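Local coordinates for protein putative peptidase (Parabacteroides merdae, PDB 4L8K) that probably hydrolyses peptide bonds as a serine peptidase of family S41, whose catalytic domain belongs to the ClpP/crotonase clan, at residues L210-N218 and I302-L310; I168-T179 and F228-Q237. All blocks are in the same frame, centred on the assembly; numbering follows the deposited sequence.

Contact 1 of 2, residues L210-N218 and I302-L310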
ATOM      1  N   LEU A 210      15.844 -17.159   0.687  1.00 23.06           N
ATOM      2  CA  LEU A 210      14.954 -18.139   0.075  1.00 24.12           C
ATOM      3  C   LEU A 210      14.279 -19.018   1.129  1.00 25.98           C
ATOM      4  O   LEU A 210      13.475 -19.871   0.786  1.00 26.06           O
ATOM      5  CB  LEU A 210      15.725 -18.971  -0.960  1.00 25.37           C
ATOM      6  CG  LEU A 210      16.392 -18.181  -2.122  1.00 29.79           C
ATOM      7  CD1 LEU A 210      17.077 -19.122  -3.095  1.00 31.00           C
ATOM      8  CD2 LEU A 210      15.396 -17.299  -2.867  1.00 29.77           C
ATOM      9  N   ARG A 211      14.562 -18.756   2.413  1.00 21.03           N
ATOM     10  CA  ARG A 211      13.931 -19.406   3.546  1.00 21.04           C
ATOM     11  C   ARG A 211      12.530 -18.812   3.769  1.00 25.81           C
ATOM     12  O   ARG A 211      12.223 -17.747   3.200  1.00 24.39           O
ATOM     13  CB  ARG A 211      14.791 -19.220   4.792  1.00 22.89           C
ATOM     14  CG  ARG A 211      15.934 -20.245   4.896  1.00 27.03           C
ATOM     15  CD  ARG A 211      16.927 -19.752   5.926  1.00 20.73           C
ATOM     16  NE  ARG A 211      17.821 -18.774   5.288  1.00 22.36           N
ATOM     17  CZ  ARG A 211      18.730 -18.045   5.919  1.00 34.89           C
ATOM     18  NH1 ARG A 211      18.858 -18.126   7.242  1.00 25.74           N
ATOM     19  NH2 ARG A 211      19.529 -17.239   5.236  1.00 23.44           N
ATOM     20  N   PRO A 212      11.645 -19.453   4.577  1.00 20.88           N
ATOM     21  CA  PRO A 212      10.297 -18.879   4.776  1.00 18.56           C
ATOM     22  C   PRO A 212      10.298 -17.405   5.224  1.00 21.72           C
ATOM     23  O   PRO A 212      11.195 -16.950   5.951  1.00 20.50           O
ATOM     24  CB  PRO A 212       9.694 -19.783   5.846  1.00 20.08           C
ATOM     25  CG  PRO A 212      10.393 -21.107   5.658  1.00 23.76           C
ATOM     26  CD  PRO A 212      11.803 -20.724   5.326  1.00 20.99           C
ATOM     27  N   VAL A 213       9.311 -16.639   4.716  1.00 16.20           N
ATOM     28  CA  VAL A 213       9.119 -15.214   5.017  1.00 14.47           C
ATOM     29  C   VAL A 213       7.666 -14.963   5.332  1.00 19.16           C
ATOM     30  O   VAL A 213       6.787 -15.377   4.554  1.00 19.20           O
ATOM     31  CB  VAL A 213       9.570 -14.265   3.837  1.00 17.53           C
ATOM     32  CG1 VAL A 213       9.322 -12.784   4.144  1.00 16.10           C
ATOM     33  CG2 VAL A 213      11.020 -14.473   3.464  1.00 17.25           C
ATOM     34  N   ILE A 214       7.405 -14.205   6.410  1.00 16.77           N
ATOM     35  CA  ILE A 214       6.061 -13.726   6.698  1.00 17.82           C
ATOM     36  C   ILE A 214       6.068 -12.215   6.484  1.00 21.40           C
ATOM     37  O   ILE A 214       6.813 -11.519   7.159  1.00 20.21           O
ATOM     38  CB  ILE A 214       5.449 -14.106   8.082  1.00 21.04           C
ATOM     39  CG1 ILE A 214       5.701 -15.609   8.480  1.00 22.65           C
ATOM     40  CG2 ILE A 214       3.969 -13.712   8.134  1.00 16.95           C
ATOM     41  CD1 ILE A 214       5.091 -16.683   7.594  1.00 24.78           C
ATOM     42  N   VAL A 215       5.271 -11.718   5.534  1.00 18.12           N
ATOM     43  CA  VAL A 215       5.119 -10.281   5.268  1.00 16.99           C
ATOM     44  C   VAL A 215       3.887  -9.822   6.060  1.00 19.40           C
ATOM     45  O   VAL A 215       2.820 -10.422   5.932  1.00 19.01           O
ATOM     46  CB  VAL A 215       5.054  -9.912   3.747  1.00 19.85           C
ATOM     47  CG1 VAL A 215       4.718  -8.424   3.535  1.00 19.28           C
ATOM     48  CG2 VAL A 215       6.361 -10.266   3.032  1.00 18.85           C
ATOM     49  N   LEU A 216       4.052  -8.817   6.931  1.00 14.92           N
ATOM     50  CA  LEU A 216       2.943  -8.320   7.752  1.00 14.11           C
ATOM     51  C   LEU A 216       2.345  -7.080   7.133  1.00 19.75           C
ATOM     52  O   LEU A 216       3.074  -6.154   6.783  1.00 19.03           O
ATOM     53  CB  LEU A 216       3.374  -8.029   9.212  1.00 12.99           C
ATOM     54  CG  LEU A 216       4.103  -9.129  10.011  1.00 15.62           C
ATOM     55  CD1 LEU A 216       4.153  -8.753  11.486  1.00 15.13           C
ATOM     56  CD2 LEU A 216       3.412 -10.519   9.885  1.00 17.61           C
ATOM     57  N   THR A 217       1.016  -7.075   6.941  1.00 18.11           N
ATOM     58  CA  THR A 217       0.313  -5.955   6.321  1.00 17.19           C
ATOM     59  C   THR A 217      -0.907  -5.505   7.141  1.00 20.38           C
ATOM     60  O   THR A 217      -1.462  -6.278   7.925  1.00 21.69           O
ATOM     61  CB  THR A 217      -0.154  -6.317   4.871  1.00 26.02           C
ATOM     62  OG1 THR A 217      -1.095  -7.376   4.912  1.00 26.74           O
ATOM     63  CG2 THR A 217       0.982  -6.699   3.955  1.00 20.11           C
ATOM     64  N   ASN A 218      -1.320  -4.258   6.938  1.00 16.25           N
ATOM     65  CA  ASN A 218      -2.534  -3.701   7.517  1.00 17.53           C
ATOM     66  C   ASN A 218      -3.100  -2.689   6.520  1.00 21.08           C
ATOM     67  O   ASN A 218      -2.485  -2.472   5.484  1.00 20.46           O
ATOM     68  CB  ASN A 218      -2.335  -3.117   8.941  1.00 15.97           C
ATOM     69  CG  ASN A 218      -1.467  -1.898   9.062  1.00 26.75           C
ATOM     70  OD1 ASN A 218      -0.904  -1.392   8.090  1.00 18.74           O
ATOM     71  ND2 ASN A 218      -1.326  -1.417  10.279  1.00 21.30           N
ATOM     72  N   ILE A 302      -0.479 -10.464  15.559  1.00 21.62           N
ATOM     73  CA  ILE A 302       0.053 -10.691  14.225  1.00 19.59           C
ATOM     74  C   ILE A 302       1.512 -11.163  14.312  1.00 21.42           C
ATOM     75  O   ILE A 302       1.837 -12.180  13.693  1.00 20.25           O
ATOM     76  CB  ILE A 302      -0.150  -9.443  13.305  1.00 20.74           C
ATOM     77  CG1 ILE A 302      -1.645  -9.018  13.336  1.00 19.28           C
ATOM     78  CG2 ILE A 302       0.300  -9.773  11.874  1.00 20.30           C
ATOM     79  CD1 ILE A 302      -2.019  -7.712  12.590  1.00 22.81           C
ATOM     80  N   ILE A 303       2.371 -10.477  15.104  1.00 18.45           N
ATOM     81  CA  ILE A 303       3.763 -10.925  15.252  1.00 19.34           C
ATOM     82  C   ILE A 303       3.778 -12.353  15.861  1.00 23.46           C
ATOM     83  O   ILE A 303       4.509 -13.215  15.361  1.00 20.66           O
ATOM     84  CB  ILE A 303       4.649  -9.925  16.047  1.00 22.18           C
ATOM     85  CG1 ILE A 303       4.748  -8.561  15.311  1.00 20.48           C
ATOM     86  CG2 ILE A 303       6.071 -10.513  16.311  1.00 22.85           C
ATOM     87  CD1 ILE A 303       5.459  -7.400  16.147  1.00 18.74           C
ATOM     88  N   GLU A 304       2.920 -12.609  16.889  1.00 20.65           N
ATOM     89  CA  GLU A 304       2.862 -13.913  17.559  1.00 21.30           C
ATOM     90  C   GLU A 304       2.426 -15.042  16.610  1.00 24.21           C
ATOM     91  O   GLU A 304       3.042 -16.106  16.627  1.00 25.44           O
ATOM     92  CB  GLU A 304       1.948 -13.877  18.784  1.00 23.43           C
ATOM     93  CG  GLU A 304       2.461 -12.989  19.899  1.00 31.37           C
ATOM     94  CD  GLU A 304       3.761 -13.389  20.570  1.00 38.79           C
ATOM     95  OE1 GLU A 304       4.170 -14.566  20.467  1.00 35.44           O
ATOM     96  OE2 GLU A 304       4.352 -12.519  21.241  1.00 26.35           O
ATOM     97  N   ALA A 305       1.396 -14.797  15.767  1.00 20.03           N
ATOM     98  CA  ALA A 305       0.918 -15.782  14.788  1.00 19.36           C
ATOM     99  C   ALA A 305       2.020 -16.082  13.762  1.00 23.00           C
ATOM    100  O   ALA A 305       2.238 -17.243  13.437  1.00 22.91           O
ATOM    101  CB  ALA A 305      -0.341 -15.277  14.100  1.00 18.80           C
ATOM    102  N   ALA A 306       2.758 -15.034  13.327  1.00 18.65           N
ATOM    103  CA  ALA A 306       3.859 -15.153  12.369  1.00 17.76           C
ATOM    104  C   ALA A 306       4.998 -15.987  12.991  1.00 23.66           C
ATOM    105  O   ALA A 306       5.521 -16.892  12.329  1.00 22.54           O
ATOM    106  CB  ALA A 306       4.343 -13.765  11.954  1.00 17.26           C
ATOM    107  N   ILE A 307       5.326 -15.734  14.297  1.00 22.46           N
ATOM    108  CA  ILE A 307       6.358 -16.484  15.036  1.00 22.18           C
ATOM    109  C   ILE A 307       5.922 -17.955  15.116  1.00 24.64           C
ATOM    110  O   ILE A 307       6.718 -18.823  14.792  1.00 22.86           O
ATOM    111  CB  ILE A 307       6.671 -15.880  16.447  1.00 24.39           C
ATOM    112  CG1 ILE A 307       7.438 -14.538  16.341  1.00 22.72           C
ATOM    113  CG2 ILE A 307       7.445 -16.883  17.350  1.00 22.27           C
ATOM    114  CD1 ILE A 307       7.490 -13.729  17.716  1.00 20.97           C
ATOM    115  N   GLY A 308       4.654 -18.196  15.492  1.00 21.28           N
ATOM    116  CA  GLY A 308       4.085 -19.541  15.587  1.00 21.31           C
ATOM    117  C   GLY A 308       4.184 -20.332  14.287  1.00 25.14           C
ATOM    118  O   GLY A 308       4.650 -21.477  14.257  1.00 24.11           O
ATOM    119  N   LEU A 309       3.793 -19.696  13.192  1.00 24.20           N
ATOM    120  CA  LEU A 309       3.837 -20.296  11.858  1.00 25.41           C
ATOM    121  C   LEU A 309       5.263 -20.662  11.423  1.00 29.66           C
ATOM    122  O   LEU A 309       5.472 -21.771  10.963  1.00 30.36           O
ATOM    123  CB  LEU A 309       3.184 -19.371  10.836  1.00 25.16           C
ATOM    124  CG  LEU A 309       2.954 -19.947   9.451  1.00 31.48           C
ATOM    125  CD1 LEU A 309       2.155 -21.286   9.506  1.00 31.83           C
ATOM    126  CD2 LEU A 309       2.225 -18.935   8.597  1.00 34.84           C
ATOM    127  N   LEU A 310       6.228 -19.748  11.587  1.00 26.87           N
ATOM    128  CA  LEU A 310       7.627 -19.979  11.227  1.00 26.73           C
ATOM    129  C   LEU A 310       8.310 -21.054  12.092  1.00 32.01           C
ATOM    130  O   LEU A 310       9.237 -21.713  11.621  1.00 31.42           O
ATOM    131  CB  LEU A 310       8.433 -18.680  11.320  1.00 26.08           C
ATOM    132  CG  LEU A 310       8.161 -17.598  10.271  1.00 28.65           C
ATOM    133  CD1 LEU A 310       8.896 -16.323  10.617  1.00 26.52           C
ATOM    134  CD2 LEU A 310       8.549 -18.063   8.867  1.00 28.38           C
TER

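Contact 2 of 2, residues I168-T179 and F228-Q237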
ATOM      1  N   ILE A 168      14.480  -4.233  -2.389  1.00 23.67           N
ATOM      2  CA  ILE A 168      14.181  -5.206  -1.326  1.00 21.77           C
ATOM      3  C   ILE A 168      13.567  -6.483  -1.948  1.00 22.96           C
ATOM      4  O   ILE A 168      14.109  -7.555  -1.733  1.00 20.58           O
ATOM      5  CB  ILE A 168      13.300  -4.621  -0.187  1.00 24.20           C
ATOM      6  CG1 ILE A 168      14.043  -3.484   0.539  1.00 24.78           C
ATOM      7  CG2 ILE A 168      12.904  -5.709   0.815  1.00 25.67           C
ATOM      8  CD1 ILE A 168      13.054  -2.445   1.173  1.00 27.64           C
ATOM      9  N   ALA A 169      12.494  -6.358  -2.761  1.00 21.07           N
ATOM     10  CA  ALA A 169      11.792  -7.499  -3.381  1.00 20.57           C
ATOM     11  C   ALA A 169      12.710  -8.420  -4.181  1.00 23.90           C
ATOM     12  O   ALA A 169      12.525  -9.640  -4.131  1.00 23.86           O
ATOM     13  CB  ALA A 169      10.662  -7.005  -4.267  1.00 21.10           C
ATOM     14  N   SER A 170      13.696  -7.846  -4.900  1.00 19.54           N
ATOM     15  CA  SER A 170      14.638  -8.595  -5.744  1.00 19.90           C
ATOM     16  C   SER A 170      15.554  -9.563  -4.928  1.00 26.54           C
ATOM     17  O   SER A 170      16.111 -10.497  -5.511  1.00 27.49           O
ATOM     18  CB  SER A 170      15.463  -7.646  -6.610  1.00 21.75           C
ATOM     19  OG  SER A 170      16.352  -6.874  -5.823  1.00 28.56           O
ATOM     20  N   ARG A 171      15.630  -9.385  -3.583  1.00 24.09           N
ATOM     21  CA  ARG A 171      16.390 -10.232  -2.664  1.00 23.73           C
ATOM     22  C   ARG A 171      15.666 -11.539  -2.332  1.00 29.98           C
ATOM     23  O   ARG A 171      16.258 -12.417  -1.723  1.00 32.85           O
ATOM     24  CB  ARG A 171      16.695  -9.487  -1.353  1.00 22.95           C
ATOM     25  CG  ARG A 171      17.546  -8.226  -1.519  1.00 30.80           C
ATOM     26  CD  ARG A 171      18.895  -8.542  -2.146  1.00 32.20           C
ATOM     27  NE  ARG A 171      19.805  -7.402  -2.091  1.00 24.39           N
ATOM     28  CZ  ARG A 171      20.790  -7.273  -1.213  1.00 32.35           C
ATOM     29  NH1 ARG A 171      21.036  -8.233  -0.338  1.00 17.17           N
ATOM     30  NH2 ARG A 171      21.562  -6.194  -1.225  1.00 30.11           N
ATOM     31  N   PHE A 172      14.410 -11.698  -2.754  1.00 24.97           N
ATOM     32  CA  PHE A 172      13.625 -12.884  -2.423  1.00 22.84           C
ATOM     33  C   PHE A 172      13.300 -13.728  -3.671  1.00 29.28           C
ATOM     34  O   PHE A 172      12.618 -14.749  -3.573  1.00 29.11           O
ATOM     35  CB  PHE A 172      12.346 -12.442  -1.694  1.00 22.62           C
ATOM     36  CG  PHE A 172      12.630 -11.711  -0.405  1.00 21.38           C
ATOM     37  CD1 PHE A 172      12.772 -12.408   0.792  1.00 22.79           C
ATOM     38  CD2 PHE A 172      12.771 -10.329  -0.386  1.00 21.52           C
ATOM     39  CE1 PHE A 172      13.080 -11.740   1.981  1.00 23.20           C
ATOM     40  CE2 PHE A 172      13.065  -9.658   0.807  1.00 24.85           C
ATOM     41  CZ  PHE A 172      13.203 -10.373   1.989  1.00 23.03           C
ATOM     42  N   LEU A 173      13.850 -13.340  -4.820  1.00 27.50           N
ATOM     43  CA  LEU A 173      13.640 -14.008  -6.104  1.00 26.94           C
ATOM     44  C   LEU A 173      14.681 -15.070  -6.372  1.00 30.16           C
ATOM     45  O   LEU A 173      15.844 -14.910  -6.012  1.00 28.58           O
ATOM     46  CB  LEU A 173      13.674 -12.959  -7.229  1.00 27.22           C
ATOM     47  CG  LEU A 173      12.330 -12.400  -7.711  1.00 31.82           C
ATOM     48  CD1 LEU A 173      11.592 -11.661  -6.603  1.00 32.32           C
ATOM     49  CD2 LEU A 173      12.540 -11.459  -8.844  1.00 29.86           C
ATOM     50  N   GLU A 174      14.252 -16.160  -7.027  1.00 29.85           N
ATOM     51  CA  GLU A 174      15.096 -17.280  -7.456  1.00 29.97           C
ATOM     52  C   GLU A 174      15.460 -17.087  -8.922  1.00 34.81           C
ATOM     53  O   GLU A 174      16.541 -17.474  -9.379  1.00 36.92           O
ATOM     54  CB  GLU A 174      14.346 -18.612  -7.259  1.00 31.64           C
ATOM     55  N   GLU A 175      14.541 -16.467  -9.666  1.00 29.06           N
ATOM     56  CA  GLU A 175      14.657 -16.231 -11.101  1.00 28.72           C
ATOM     57  C   GLU A 175      13.833 -15.028 -11.490  1.00 30.82           C
ATOM     58  O   GLU A 175      12.978 -14.596 -10.709  1.00 31.03           O
ATOM     59  CB  GLU A 175      14.168 -17.484 -11.877  1.00 30.99           C
ATOM     60  CG  GLU A 175      12.708 -17.825 -11.611  1.00 46.52           C
ATOM     61  CD  GLU A 175      12.098 -19.035 -12.287  1.00 81.21           C
ATOM     62  OE1 GLU A 175      12.827 -19.778 -12.986  1.00 83.78           O
ATOM     63  OE2 GLU A 175      10.879 -19.246 -12.099  1.00 84.74           O
ATOM     64  N   ARG A 176      14.057 -14.508 -12.707  1.00 27.24           N
ATOM     65  CA  ARG A 176      13.291 -13.410 -13.295  1.00 26.93           C
ATOM     66  C   ARG A 176      11.816 -13.836 -13.353  1.00 31.39           C
ATOM     67  O   ARG A 176      11.526 -14.988 -13.669  1.00 31.89           O
ATOM     68  CB  ARG A 176      13.855 -13.052 -14.695  1.00 28.08           C
ATOM     69  CG  ARG A 176      13.128 -11.892 -15.412  1.00 36.89           C
ATOM     70  CD  ARG A 176      13.938 -11.447 -16.611  1.00 37.15           C
ATOM     71  NE  ARG A 176      13.215 -10.559 -17.527  1.00 34.70           N
ATOM     72  CZ  ARG A 176      13.173  -9.231 -17.423  1.00 51.08           C
ATOM     73  NH1 ARG A 176      13.765  -8.615 -16.401  1.00 41.76           N
ATOM     74  NH2 ARG A 176      12.505  -8.512 -18.313  1.00 35.88           N
ATOM     75  N   ILE A 177      10.904 -12.944 -12.960  1.00 28.76           N
ATOM     76  CA  ILE A 177       9.466 -13.243 -12.928  1.00 28.06           C
ATOM     77  C   ILE A 177       8.644 -12.077 -13.419  1.00 30.95           C
ATOM     78  O   ILE A 177       9.065 -10.923 -13.318  1.00 30.10           O
ATOM     79  CB  ILE A 177       8.972 -13.620 -11.484  1.00 30.03           C
ATOM     80  CG1 ILE A 177       9.263 -12.497 -10.438  1.00 29.73           C
ATOM     81  CG2 ILE A 177       9.452 -15.003 -11.043  1.00 29.46           C
ATOM     82  CD1 ILE A 177       8.203 -12.361  -9.253  1.00 33.05           C
ATOM     83  N   LEU A 178       7.431 -12.392 -13.887  1.00 26.52           N
ATOM     84  CA  LEU A 178       6.400 -11.435 -14.215  1.00 25.53           C
ATOM     85  C   LEU A 178       5.820 -10.995 -12.872  1.00 26.33           C
ATOM     86  O   LEU A 178       5.461 -11.861 -12.085  1.00 24.88           O
ATOM     87  CB  LEU A 178       5.348 -12.120 -15.125  1.00 26.70           C
ATOM     88  CG  LEU A 178       4.070 -11.310 -15.418  1.00 30.68           C
ATOM     89  CD1 LEU A 178       4.362 -10.131 -16.321  1.00 31.07           C
ATOM     90  CD2 LEU A 178       2.983 -12.201 -16.002  1.00 29.95           C
ATOM     91  N   THR A 179       5.778  -9.678 -12.574  1.00 23.71           N
ATOM     92  CA  THR A 179       5.273  -9.183 -11.279  1.00 22.74           C
ATOM     93  C   THR A 179       3.817  -8.727 -11.374  1.00 26.36           C
ATOM     94  O   THR A 179       3.112  -8.640 -10.369  1.00 25.40           O
ATOM     95  CB  THR A 179       6.159  -8.045 -10.735  1.00 24.95           C
ATOM     96  OG1 THR A 179       6.010  -6.875 -11.543  1.00 28.04           O
ATOM     97  CG2 THR A 179       7.618  -8.443 -10.609  1.00 12.28           C
ATOM     98  N   PHE A 228       4.786  -3.605  -3.555  1.00 20.50           N
ATOM     99  CA  PHE A 228       5.786  -4.459  -2.905  1.00 20.11           C
ATOM    100  C   PHE A 228       5.103  -5.779  -2.440  1.00 22.67           C
ATOM    101  O   PHE A 228       5.610  -6.872  -2.708  1.00 20.19           O
ATOM    102  CB  PHE A 228       6.428  -3.719  -1.678  1.00 20.73           C
ATOM    103  CG  PHE A 228       7.332  -4.589  -0.838  1.00 21.02           C
ATOM    104  CD1 PHE A 228       8.618  -4.910  -1.273  1.00 22.89           C
ATOM    105  CD2 PHE A 228       6.905  -5.086   0.393  1.00 21.85           C
ATOM    106  CE1 PHE A 228       9.464  -5.715  -0.494  1.00 23.24           C
ATOM    107  CE2 PHE A 228       7.744  -5.904   1.159  1.00 23.53           C
ATOM    108  CZ  PHE A 228       9.022  -6.203   0.716  1.00 21.48           C
ATOM    109  N   VAL A 229       3.960  -5.653  -1.733  1.00 19.35           N
ATOM    110  CA  VAL A 229       3.188  -6.787  -1.229  1.00 19.82           C
ATOM    111  C   VAL A 229       2.751  -7.664  -2.423  1.00 23.40           C
ATOM    112  O   VAL A 229       2.892  -8.884  -2.368  1.00 22.24           O
ATOM    113  CB  VAL A 229       1.995  -6.302  -0.360  1.00 22.91           C
ATOM    114  CG1 VAL A 229       0.993  -7.432  -0.100  1.00 22.45           C
ATOM    115  CG2 VAL A 229       2.509  -5.740   0.973  1.00 22.08           C
ATOM    116  N   ASN A 230       2.296  -7.027  -3.510  1.00 20.36           N
ATOM    117  CA  ASN A 230       1.872  -7.706  -4.719  1.00 21.18           C
ATOM    118  C   ASN A 230       2.976  -8.631  -5.280  1.00 25.93           C
ATOM    119  O   ASN A 230       2.671  -9.737  -5.720  1.00 25.61           O
ATOM    120  CB  ASN A 230       1.460  -6.699  -5.774  1.00 22.58           C
ATOM    121  CG  ASN A 230       0.969  -7.313  -7.074  1.00 41.04           C
ATOM    122  OD1 ASN A 230       0.207  -8.276  -7.105  1.00 31.22           O
ATOM    123  ND2 ASN A 230       1.413  -6.778  -8.178  1.00 41.73           N
ATOM    124  N   VAL A 231       4.232  -8.171  -5.275  1.00 21.74           N
ATOM    125  CA  VAL A 231       5.349  -8.960  -5.792  1.00 22.54           C
ATOM    126  C   VAL A 231       5.690 -10.081  -4.801  1.00 22.91           C
ATOM    127  O   VAL A 231       5.886 -11.223  -5.215  1.00 23.40           O
ATOM    128  CB  VAL A 231       6.590  -8.066  -6.107  1.00 28.15           C
ATOM    129  CG1 VAL A 231       7.777  -8.904  -6.605  1.00 29.03           C
ATOM    130  CG2 VAL A 231       6.238  -6.976  -7.118  1.00 28.25           C
HETATM  131  N   MSE A 232       5.738  -9.758  -3.499  1.00 16.99           N
HETATM  132  CA  MSE A 232       6.134 -10.696  -2.455  1.00 15.02           C
HETATM  133  C   MSE A 232       5.200 -11.904  -2.378  1.00 20.22           C
HETATM  134  O   MSE A 232       5.711 -13.019  -2.272  1.00 20.18           O
HETATM  135  CB  MSE A 232       6.247  -9.993  -1.089  1.00 14.76           C
HETATM  136  CG  MSE A 232       7.393  -8.965  -1.050  1.00 17.96           C
HETATM  137 SE   MSE A 232       9.189  -9.742  -1.124  0.75 21.11          SE
HETATM  138  CE  MSE A 232       9.222 -10.469   0.612  1.00 15.65           C
ATOM    139  N   ARG A 233       3.865 -11.709  -2.529  1.00 16.12           N
ATOM    140  CA  ARG A 233       2.904 -12.814  -2.459  1.00 17.13           C
ATOM    141  C   ARG A 233       2.988 -13.767  -3.653  1.00 24.46           C
ATOM    142  O   ARG A 233       2.306 -14.803  -3.637  1.00 25.84           O
ATOM    143  CB  ARG A 233       1.450 -12.323  -2.260  1.00 21.57           C
ATOM    144  CG  ARG A 233       0.948 -11.255  -3.220  1.00 28.46           C
ATOM    145  CD  ARG A 233       0.526 -11.794  -4.560  1.00 30.45           C
ATOM    146  NE  ARG A 233      -0.202 -10.768  -5.308  1.00 32.39           N
ATOM    147  CZ  ARG A 233      -1.518 -10.650  -5.292  1.00 34.90           C
ATOM    148  NH1 ARG A 233      -2.254 -11.498  -4.591  1.00 21.48           N
ATOM    149  NH2 ARG A 233      -2.111  -9.690  -5.988  1.00 33.70           N
ATOM    150  N   LEU A 234       3.805 -13.449  -4.687  1.00 21.08           N
ATOM    151  CA  LEU A 234       3.997 -14.351  -5.832  1.00 20.87           C
ATOM    152  C   LEU A 234       5.072 -15.376  -5.543  1.00 25.59           C
ATOM    153  O   LEU A 234       5.237 -16.317  -6.307  1.00 28.60           O
ATOM    154  CB  LEU A 234       4.429 -13.557  -7.097  1.00 21.38           C
ATOM    155  CG  LEU A 234       3.537 -12.410  -7.595  1.00 24.79           C
ATOM    156  CD1 LEU A 234       4.225 -11.672  -8.719  1.00 24.43           C
ATOM    157  CD2 LEU A 234       2.180 -12.927  -8.055  1.00 25.05           C
ATOM    158  N   LEU A 235       5.834 -15.185  -4.464  1.00 21.50           N
ATOM    159  CA  LEU A 235       6.991 -16.001  -4.146  1.00 21.64           C
ATOM    160  C   LEU A 235       6.641 -17.196  -3.257  1.00 24.97           C
ATOM    161  O   LEU A 235       5.852 -17.077  -2.310  1.00 24.56           O
ATOM    162  CB  LEU A 235       8.081 -15.116  -3.537  1.00 21.87           C
ATOM    163  CG  LEU A 235       8.436 -13.857  -4.393  1.00 25.86           C
ATOM    164  CD1 LEU A 235       9.459 -12.975  -3.687  1.00 24.21           C
ATOM    165  CD2 LEU A 235       8.933 -14.245  -5.802  1.00 27.43           C
ATOM    166  N   PRO A 236       7.195 -18.386  -3.616  1.00 20.86           N
ATOM    167  CA  PRO A 236       6.829 -19.628  -2.899  1.00 20.10           C
ATOM    168  C   PRO A 236       7.163 -19.647  -1.396  1.00 23.98           C
ATOM    169  O   PRO A 236       6.448 -20.310  -0.640  1.00 23.83           O
ATOM    170  CB  PRO A 236       7.625 -20.725  -3.643  1.00 22.06           C
ATOM    171  CG  PRO A 236       8.734 -20.004  -4.374  1.00 25.63           C
ATOM    172  CD  PRO A 236       8.116 -18.660  -4.742  1.00 21.53           C
ATOM    173  N   GLN A 237       8.229 -18.948  -0.954  1.00 18.61           N
ATOM    174  CA  GLN A 237       8.604 -18.952   0.462  1.00 18.59           C
ATOM    175  C   GLN A 237       7.847 -17.887   1.261  1.00 22.48           C
ATOM    176  O   GLN A 237       7.993 -17.851   2.486  1.00 22.82           O
ATOM    177  CB  GLN A 237      10.129 -18.773   0.647  1.00 19.84           C
ATOM    178  CG  GLN A 237      10.645 -17.332   0.471  1.00 25.85           C
ATOM    179  CD  GLN A 237      10.962 -16.934  -0.945  1.00 29.28           C
ATOM    180  OE1 GLN A 237      10.306 -17.344  -1.923  1.00 22.31           O
ATOM    181  NE2 GLN A 237      11.983 -16.101  -1.072  1.00 20.83           N
TER
HETATM  182  O   HOH W   1      11.751 -17.141  -4.419  1.00 33.85           O
HETATM  183  O   HOH W   2       0.935  -9.853  -9.304  1.00 31.67           O

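Contact 1 of 2, residues L210-N218 and I302-L310
Ile214 and Leu216, two inward-facing residues of strand 213-217, rest on helix 301-311, whose residues 302-310 run nearly antiparallel to the strand (167°), the two short axes approaching to 9.2 Å. Ile214 shows how one branched side chain can serve several partners. Its CB already lies over Ala306, 4.0 Å from that residue's CB. From there the two branches part. CG2 stays with the alanine, whereas CG1, held beside the backbone N and anti to the carbonyl carbon (chi1 -44°), leads to Leu310 and meets its CG at 3.6 Å. The two side chains slide past each other in opposite directions. A second bend (chi2 -63°) carries CD1 on to CD2 of Leu309, 3.8 Å away, and that leucine crosses the isoleucine at about a right angle.

One step further along the same face, Leu216 divides its methyls in a similar way. CD2 sits 3.8 Å from CG2 of Ile302 and also reaches the CB of Ala306, while CD1 meets CG1 of Ile303 at 3.9 Å. Ala306 thus lies between the two strand residues, and its single methyl lets the CA atoms of Ala306 and Ile214 come within 6.2 Å, the shortest of the CA pairs in register. At the other end Leu310 CD2 touches CB of Pro212. Ile151 of the neighbouring strand 149-153 widens the same apolar layer, touching Leu216 and Ala306. No hydrogen bond joins the two segments; between them the contact rests on van der Waals packing and on keeping apolar side chains from water, while Leu310 O is hydrogen-bonded to Lys148 outside it.

Contact 2 of 2, residues I168-T179 and F228-Q237
In the selenomethionine Met232, CG stands anti to the carbonyl carbon (chi1 -66°), and bends at chi2 (-69°) and chi3 (-72°) then curl the chain so that CE lands over the centre of the Phe172 ring. CE stands 3.8 Å from the ring centroid, close to the normal, in a CH-pi contact, while SE lies obliquely at 4.4 Å from the same centroid; together they make a Met-aromatic pair. Leu235 CD1 presses on CB of Phe172 at 3.5 Å, and its CD2 packs on Leu173 and Ile177.

Beside this apolar patch, Gln237 bends back at chi2 and sends NE2 to Phe172 O, a straight bond of 2.9 Å lying in the carbonyl plane on a lone pair. A water donates to both Phe172 O and Gln237 OE1, so the carbonyl receives two donors.

At the far end Thr179 CB rests on Val231 CG2 at 3.8 Å. A second water donates to both Thr179 O and Asn230 OD1. The same OD1 is gripped side-on by Arg233 through NE and NH2, with NH2 2.9 Å from OD1. Thr179 OG1 is hydrogen-bonded to Val199 O and to a 2-methyl-2,4-pentanediol, probably from the crystallisation liquor.

Helix 224-232, which follows strand 213-217, is covered by the end of helix 162-169 and by strand 177-182 of a separate small sheet: layered alpha/beta packing, consistent with the ClpP/crotonase fold of S41 peptidases.

The two contacts lie on opposite faces of one layer: in contact 1 helix 301-311 packs on strand 213-217, while contact 2 is built round helix 224-232, which follows that strand and packs on its other face. Their centres are 16 Å apart, yet they touch. Val213 N lies 2.9 Å from Gln237 O, a probable hydrogen bond just ahead of strand 238-242, and Thr217 CG2 packs on Val229 CG2 at 3.5 Å. Val213 and Val215, whose side chains face away from helix 302-310, meet Phe172 and Met232 of contact 2 respectively. The strand is sandwiched by helices, and the pentanediol, probably a crystallisation additive, lies about 3 Å from the side chain of Thr179 in contact 2.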